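Local coordinates for protein RNA-dependent RNA Polymerase (Bombyx mori cytoplasmic polyhedrosis virus, PDB 6TZ0) that catalyses RNA-templated RNA synthesis, making conservative plus-strand transcripts and probably also the complementary minus strands of the viral double-stranded RNA genome, at residues A[832-835]-A[836-839]; A[870-873]-A[874-878]. All coordinates share one frame; numbering follows the deposited sequence.

Contact 1 (A[832-835]-A[836-839])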
ATOM      1  N   LEU A 832      28.290  27.205  -5.800  1.00 63.15           N
ATOM      2  CA  LEU A 832      28.907  26.439  -6.864  1.00 63.15           C
ATOM      3  C   LEU A 832      28.759  27.160  -8.203  1.00 63.15           C
ATOM      4  O   LEU A 832      27.803  27.913  -8.403  1.00 63.15           O
ATOM      5  CB  LEU A 832      28.298  25.038  -6.909  1.00 63.15           C
ATOM      6  CG  LEU A 832      26.783  24.821  -6.876  1.00 63.15           C
ATOM      7  CD1 LEU A 832      26.126  24.858  -8.251  1.00 63.15           C
ATOM      8  CD2 LEU A 832      26.491  23.506  -6.179  1.00 63.15           C
ATOM      9  N   PRO A 833      29.716  26.990  -9.114  1.00 61.27           N
ATOM     10  CA  PRO A 833      29.595  27.628 -10.428  1.00 61.27           C
ATOM     11  C   PRO A 833      28.539  26.944 -11.277  1.00 61.27           C
ATOM     12  O   PRO A 833      28.099  25.828 -10.996  1.00 61.27           O
ATOM     13  CB  PRO A 833      30.990  27.459 -11.034  1.00 61.27           C
ATOM     14  CG  PRO A 833      31.537  26.255 -10.369  1.00 61.27           C
ATOM     15  CD  PRO A 833      31.005  26.288  -8.971  1.00 61.27           C
ATOM     16  N   LEU A 834      28.133  27.636 -12.346  1.00 55.86           N
ATOM     17  CA  LEU A 834      27.119  27.076 -13.232  1.00 55.86           C
ATOM     18  C   LEU A 834      27.647  25.933 -14.082  1.00 55.86           C
ATOM     19  O   LEU A 834      26.847  25.196 -14.661  1.00 55.86           O
ATOM     20  CB  LEU A 834      26.535  28.143 -14.154  1.00 55.86           C
ATOM     21  CG  LEU A 834      25.646  29.217 -13.556  1.00 55.86           C
ATOM     22  CD1 LEU A 834      25.156  30.109 -14.663  1.00 55.86           C
ATOM     23  CD2 LEU A 834      24.500  28.578 -12.839  1.00 55.86           C
ATOM     24  N   ALA A 835      28.967  25.760 -14.170  1.00 55.79           N
ATOM     25  CA  ALA A 835      29.513  24.633 -14.913  1.00 55.79           C
ATOM     26  C   ALA A 835      29.290  23.307 -14.202  1.00 55.79           C
ATOM     27  O   ALA A 835      29.415  22.258 -14.835  1.00 55.79           O
ATOM     28  CB  ALA A 835      31.003  24.839 -15.168  1.00 55.79           C
ATOM     29  N   TRP A 836      28.949  23.333 -12.912  1.00 55.20           N
ATOM     30  CA  TRP A 836      28.657  22.107 -12.178  1.00 55.20           C
ATOM     31  C   TRP A 836      27.369  21.450 -12.657  1.00 55.20           C
ATOM     32  O   TRP A 836      27.193  20.239 -12.488  1.00 55.20           O
ATOM     33  CB  TRP A 836      28.564  22.414 -10.684  1.00 55.20           C
ATOM     34  CG  TRP A 836      28.356  21.211  -9.847  1.00 55.20           C
ATOM     35  CD1 TRP A 836      29.293  20.299  -9.471  1.00 55.20           C
ATOM     36  CD2 TRP A 836      27.105  20.725  -9.365  1.00 55.20           C
ATOM     37  NE1 TRP A 836      28.710  19.302  -8.734  1.00 55.20           N
ATOM     38  CE2 TRP A 836      27.363  19.537  -8.663  1.00 55.20           C
ATOM     39  CE3 TRP A 836      25.790  21.185  -9.454  1.00 55.20           C
ATOM     40  CZ2 TRP A 836      26.357  18.807  -8.044  1.00 55.20           C
ATOM     41  CZ3 TRP A 836      24.798  20.466  -8.837  1.00 55.20           C
ATOM     42  CH2 TRP A 836      25.084  19.290  -8.141  1.00 55.20           C
ATOM     43  N   LEU A 837      26.467  22.223 -13.269  1.00 52.14           N
ATOM     44  CA  LEU A 837      25.210  21.680 -13.769  1.00 52.14           C
ATOM     45  C   LEU A 837      25.395  20.699 -14.918  1.00 52.14           C
ATOM     46  O   LEU A 837      24.498  19.899 -15.180  1.00 52.14           O
ATOM     47  CB  LEU A 837      24.293  22.811 -14.234  1.00 52.14           C
ATOM     48  CG  LEU A 837      23.697  23.730 -13.175  1.00 52.14           C
ATOM     49  CD1 LEU A 837      22.977  24.891 -13.829  1.00 52.14           C
ATOM     50  CD2 LEU A 837      22.743  22.946 -12.317  1.00 52.14           C
ATOM     51  N   PHE A 838      26.536  20.718 -15.599  1.00 50.44           N
ATOM     52  CA  PHE A 838      26.665  19.988 -16.848  1.00 50.44           C
ATOM     53  C   PHE A 838      27.726  18.903 -16.776  1.00 50.44           C
ATOM     54  O   PHE A 838      28.269  18.508 -17.810  1.00 50.44           O
ATOM     55  CB  PHE A 838      26.979  20.970 -17.973  1.00 50.44           C
ATOM     56  CG  PHE A 838      26.089  22.174 -17.974  1.00 50.44           C
ATOM     57  CD1 PHE A 838      24.766  22.081 -18.356  1.00 50.44           C
ATOM     58  CD2 PHE A 838      26.586  23.409 -17.605  1.00 50.44           C
ATOM     59  CE1 PHE A 838      23.952  23.197 -18.352  1.00 50.44           C
ATOM     60  CE2 PHE A 838      25.778  24.526 -17.608  1.00 50.44           C
ATOM     61  CZ  PHE A 838      24.461  24.419 -17.986  1.00 50.44           C
ATOM     62  N   MET A 839      28.025  18.401 -15.590  1.00 55.38           N
ATOM     63  CA  MET A 839      29.197  17.572 -15.397  1.00 55.38           C
ATOM     64  C   MET A 839      28.852  16.133 -15.052  1.00 55.38           C
ATOM     65  O   MET A 839      27.750  15.843 -14.576  1.00 55.38           O
ATOM     66  CB  MET A 839      30.085  18.179 -14.303  1.00 55.38           C
ATOM     67  CG  MET A 839      30.907  19.362 -14.782  1.00 55.38           C
ATOM     68  SD  MET A 839      32.200  18.887 -15.953  1.00 55.38           S
ATOM     69  CE  MET A 839      31.510  19.340 -17.545  1.00 55.38           C
TER
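The backbone N-H of W836 reaches back three residues to the carbonyl oxygen of P833, with W836 N 3.3 Å from P833 O. The bond is fairly straight, 159° at the hydrogen, but the donor approaches from well above the carbonyl plane. Two weak bonds repeat the same step, from L837 N to L834 O at 3.3 Å and from F838 N to A835 O at 3.4 Å.

The side chains sort themselves around this turn. CG of W836 lies anti to its own backbone N (chi1 -176°), which swings the indole back beside L832. The leucine's two methyls come in from one side: CD1 of L832 lies 3.9 Å from W836 CE3, while CD2 sits above one face of the ring system, displaced toward its rim. L834 and L837 run side by side and point the same way, their branches meeting where L834 CD2 lies 4.1 Å from L837 CD1. The F838 ring has L837 CB above the centre of one face, and its CE2 atom approaches the L834 carbonyl oxygen obliquely. CG of M839 lies close to the A835 carbonyl oxygen.

Every residue here is buried. F782 of helix 774-786 packs on L834, L837 and F838, helix 20-35 borders P833 and L834, and helix 902-911 meets A835, W836 and M839. R790 donates a hydrogen bond to the L832 carbonyl, and the side chain of R791, an ATP-binding residue, though no ATP is bound to this chain in the model, is about 8 Å from that of L832. Three successive i+3 to i bonds with apolar groups splayed around them make this a short 3-10 helix, placed in the connection that follows strand 827-831.

Contact 2 (A[870-873]-A[874-878])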
ATOM      1  N   TYR A 870      28.706  10.004 -20.522  1.00 45.80           N
ATOM      2  CA  TYR A 870      28.695  10.677 -21.813  1.00 45.80           C
ATOM      3  C   TYR A 870      28.753  12.196 -21.671  1.00 45.80           C
ATOM      4  O   TYR A 870      29.075  12.888 -22.642  1.00 45.80           O
ATOM      5  CB  TYR A 870      27.459  10.232 -22.604  1.00 45.80           C
ATOM      6  CG  TYR A 870      27.371  10.776 -24.010  1.00 45.80           C
ATOM      7  CD1 TYR A 870      28.279  10.381 -24.983  1.00 45.80           C
ATOM      8  CD2 TYR A 870      26.364  11.662 -24.372  1.00 45.80           C
ATOM      9  CE1 TYR A 870      28.205  10.871 -26.266  1.00 45.80           C
ATOM     10  CE2 TYR A 870      26.275  12.152 -25.659  1.00 45.80           C
ATOM     11  CZ  TYR A 870      27.201  11.751 -26.601  1.00 45.80           C
ATOM     12  OH  TYR A 870      27.119  12.236 -27.885  1.00 45.80           O
ATOM     13  N   LYS A 871      28.504  12.729 -20.473  1.00 47.78           N
ATOM     14  CA  LYS A 871      28.619  14.166 -20.251  1.00 47.78           C
ATOM     15  C   LYS A 871      30.070  14.639 -20.204  1.00 47.78           C
ATOM     16  O   LYS A 871      30.320  15.847 -20.270  1.00 47.78           O
ATOM     17  CB  LYS A 871      27.900  14.548 -18.960  1.00 47.78           C
ATOM     18  CG  LYS A 871      26.409  14.316 -18.997  1.00 47.78           C
ATOM     19  CD  LYS A 871      25.750  15.217 -20.015  1.00 47.78           C
ATOM     20  CE  LYS A 871      25.774  16.653 -19.550  1.00 47.78           C
ATOM     21  NZ  LYS A 871      25.069  17.547 -20.503  1.00 47.78           N
ATOM     22  N   ARG A 872      31.032  13.718 -20.098  1.00 52.17           N
ATOM     23  CA  ARG A 872      32.441  14.094 -20.079  1.00 52.17           C
ATOM     24  C   ARG A 872      32.933  14.523 -21.459  1.00 52.17           C
ATOM     25  O   ARG A 872      33.937  15.235 -21.562  1.00 52.17           O
ATOM     26  CB  ARG A 872      33.265  12.927 -19.520  1.00 52.17           C
ATOM     27  CG  ARG A 872      34.723  13.234 -19.252  1.00 52.17           C
ATOM     28  CD  ARG A 872      35.452  12.128 -18.543  1.00 52.17           C
ATOM     29  NE  ARG A 872      36.878  12.436 -18.479  1.00 52.17           N
ATOM     30  CZ  ARG A 872      37.446  13.177 -17.534  1.00 52.17           C
ATOM     31  NH1 ARG A 872      38.749  13.402 -17.569  1.00 52.17           N
ATOM     32  NH2 ARG A 872      36.717  13.685 -16.551  1.00 52.17           N
ATOM     33  N   ARG A 873      32.206  14.165 -22.517  1.00 49.74           N
ATOM     34  CA  ARG A 873      32.585  14.545 -23.870  1.00 49.74           C
ATOM     35  C   ARG A 873      32.430  16.045 -24.119  1.00 49.74           C
ATOM     36  O   ARG A 873      33.013  16.567 -25.075  1.00 49.74           O
ATOM     37  CB  ARG A 873      31.747  13.731 -24.859  1.00 49.74           C
ATOM     38  CG  ARG A 873      32.190  13.764 -26.307  1.00 49.74           C
ATOM     39  CD  ARG A 873      31.325  12.867 -27.153  1.00 49.74           C
ATOM     40  NE  ARG A 873      31.704  12.938 -28.556  1.00 49.74           N
ATOM     41  CZ  ARG A 873      31.166  13.781 -29.429  1.00 49.74           C
ATOM     42  NH1 ARG A 873      30.220  14.622 -29.046  1.00 49.74           N
ATOM     43  NH2 ARG A 873      31.570  13.781 -30.686  1.00 49.74           N
ATOM     44  N   LEU A 874      31.686  16.757 -23.269  1.00 49.95           N
ATOM     45  CA  LEU A 874      31.571  18.204 -23.418  1.00 49.95           C
ATOM     46  C   LEU A 874      32.888  18.907 -23.111  1.00 49.95           C
ATOM     47  O   LEU A 874      33.177  19.959 -23.695  1.00 49.95           O
ATOM     48  CB  LEU A 874      30.456  18.732 -22.518  1.00 49.95           C
ATOM     49  CG  LEU A 874      30.062  20.200 -22.675  1.00 49.95           C
ATOM     50  CD1 LEU A 874      29.486  20.440 -24.057  1.00 49.95           C
ATOM     51  CD2 LEU A 874      29.087  20.612 -21.595  1.00 49.95           C
ATOM     52  N   LEU A 875      33.706  18.322 -22.227  1.00 53.38           N
ATOM     53  CA  LEU A 875      35.036  18.853 -21.935  1.00 53.38           C
ATOM     54  C   LEU A 875      35.920  18.862 -23.171  1.00 53.38           C
ATOM     55  O   LEU A 875      36.740  19.768 -23.346  1.00 53.38           O
ATOM     56  CB  LEU A 875      35.713  18.018 -20.851  1.00 53.38           C
ATOM     57  CG  LEU A 875      35.109  17.891 -19.458  1.00 53.38           C
ATOM     58  CD1 LEU A 875      35.918  16.886 -18.653  1.00 53.38           C
ATOM     59  CD2 LEU A 875      35.072  19.229 -18.764  1.00 53.38           C
ATOM     60  N   TYR A 876      35.765  17.865 -24.032  1.00 54.52           N
ATOM     61  CA  TYR A 876      36.539  17.765 -25.256  1.00 54.52           C
ATOM     62  C   TYR A 876      35.885  18.505 -26.408  1.00 54.52           C
ATOM     63  O   TYR A 876      36.588  18.989 -27.300  1.00 54.52           O
ATOM     64  CB  TYR A 876      36.728  16.293 -25.612  1.00 54.52           C
ATOM     65  CG  TYR A 876      37.579  15.554 -24.615  1.00 54.52           C
ATOM     66  CD1 TYR A 876      38.960  15.560 -24.721  1.00 54.52           C
ATOM     67  CD2 TYR A 876      37.004  14.875 -23.551  1.00 54.52           C
ATOM     68  CE1 TYR A 876      39.746  14.889 -23.811  1.00 54.52           C
ATOM     69  CE2 TYR A 876      37.782  14.207 -22.631  1.00 54.52           C
ATOM     70  CZ  TYR A 876      39.153  14.220 -22.769  1.00 54.52           C
ATOM     71  OH  TYR A 876      39.944  13.562 -21.863  1.00 54.52           O
ATOM     72  N   ASP A 877      34.556  18.607 -26.397  1.00 53.94           N
ATOM     73  CA  ASP A 877      33.845  19.369 -27.416  1.00 53.94           C
ATOM     74  C   ASP A 877      34.138  20.859 -27.289  1.00 53.94           C
ATOM     75  O   ASP A 877      34.250  21.559 -28.301  1.00 53.94           O
ATOM     76  CB  ASP A 877      32.343  19.098 -27.304  1.00 53.94           C
ATOM     77  CG  ASP A 877      31.569  19.534 -28.533  1.00 53.94           C
ATOM     78  OD1 ASP A 877      32.187  19.971 -29.523  1.00 53.94           O
ATOM     79  OD2 ASP A 877      30.323  19.447 -28.505  1.00 53.94           O
ATOM     80  N   VAL A 878      34.279  21.361 -26.057  1.00 55.00           N
ATOM     81  CA  VAL A 878      34.678  22.757 -25.873  1.00 55.00           C
ATOM     82  C   VAL A 878      36.127  22.967 -26.320  1.00 55.00           C
ATOM     83  O   VAL A 878      36.475  24.026 -26.860  1.00 55.00           O
ATOM     84  CB  VAL A 878      34.426  23.171 -24.406  1.00 55.00           C
ATOM     85  CG1 VAL A 878      34.968  24.548 -24.095  1.00 55.00           C
ATOM     86  CG2 VAL A 878      32.944  23.180 -24.127  1.00 55.00           C
TER
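R872 sends its CB away from residues 874-878, and its side chain crosses that of L875 at a slant. With CG anti to the backbone N (chi1 -172°), R872 CG lies 3.9 Å from L875 CD1. The extended run from CG to NE then carries the guanidinium out to where the same methyl sits over one face, displaced toward its rim, with R872 NH2 3.9 Å from L875 CD1. NE forms a salt bridge with D1017, and NH1 makes a weak hydrogen bond to the carbonyl of P1012. Y876 OH approaches the guanidinium obliquely and hydrogen-bonds to D1017 as well, so one carboxylate ties both tips together.

Along the backbone the chain passes from a 3-10 turn at 870-871 into helix 873-878. The bond from L875 N to R872 O, 3.2 Å, still spans three residues. R873 O then takes two donors. Y876 N gives a weak bond, whereas D877 N lies 2.9 Å from R873 O and sets the alpha-helical i+4 spacing.

The Y876 ring presents its edge to R872 O. The R873 guanidinium makes a cation-pi contact with Y1022 and donates to its carbonyl, while D877 forms a salt bridge with R852.

In the fold
Contact 1 comes first along the chain and closes before contact 2 opens; strand 867-868 lies in between. Their centres are 13 Å apart, on the same side of the chain's centre, and the two meet directly: M839 CE packs 3.8 Å from L875 CD2, and F838 CB lies near L874 CD2. K871 also reaches across, since its CE atom lies against F838 O while its amino group bonds to the carbonyl of Y845, a residue whose backbone also pairs with L837. The 3-10 turn bordered by helices 20-35 and 774-786 is thereby joined to the start of the C-terminal family region, where helices 894-899 and 1174-1188 both pack against residues 870-878.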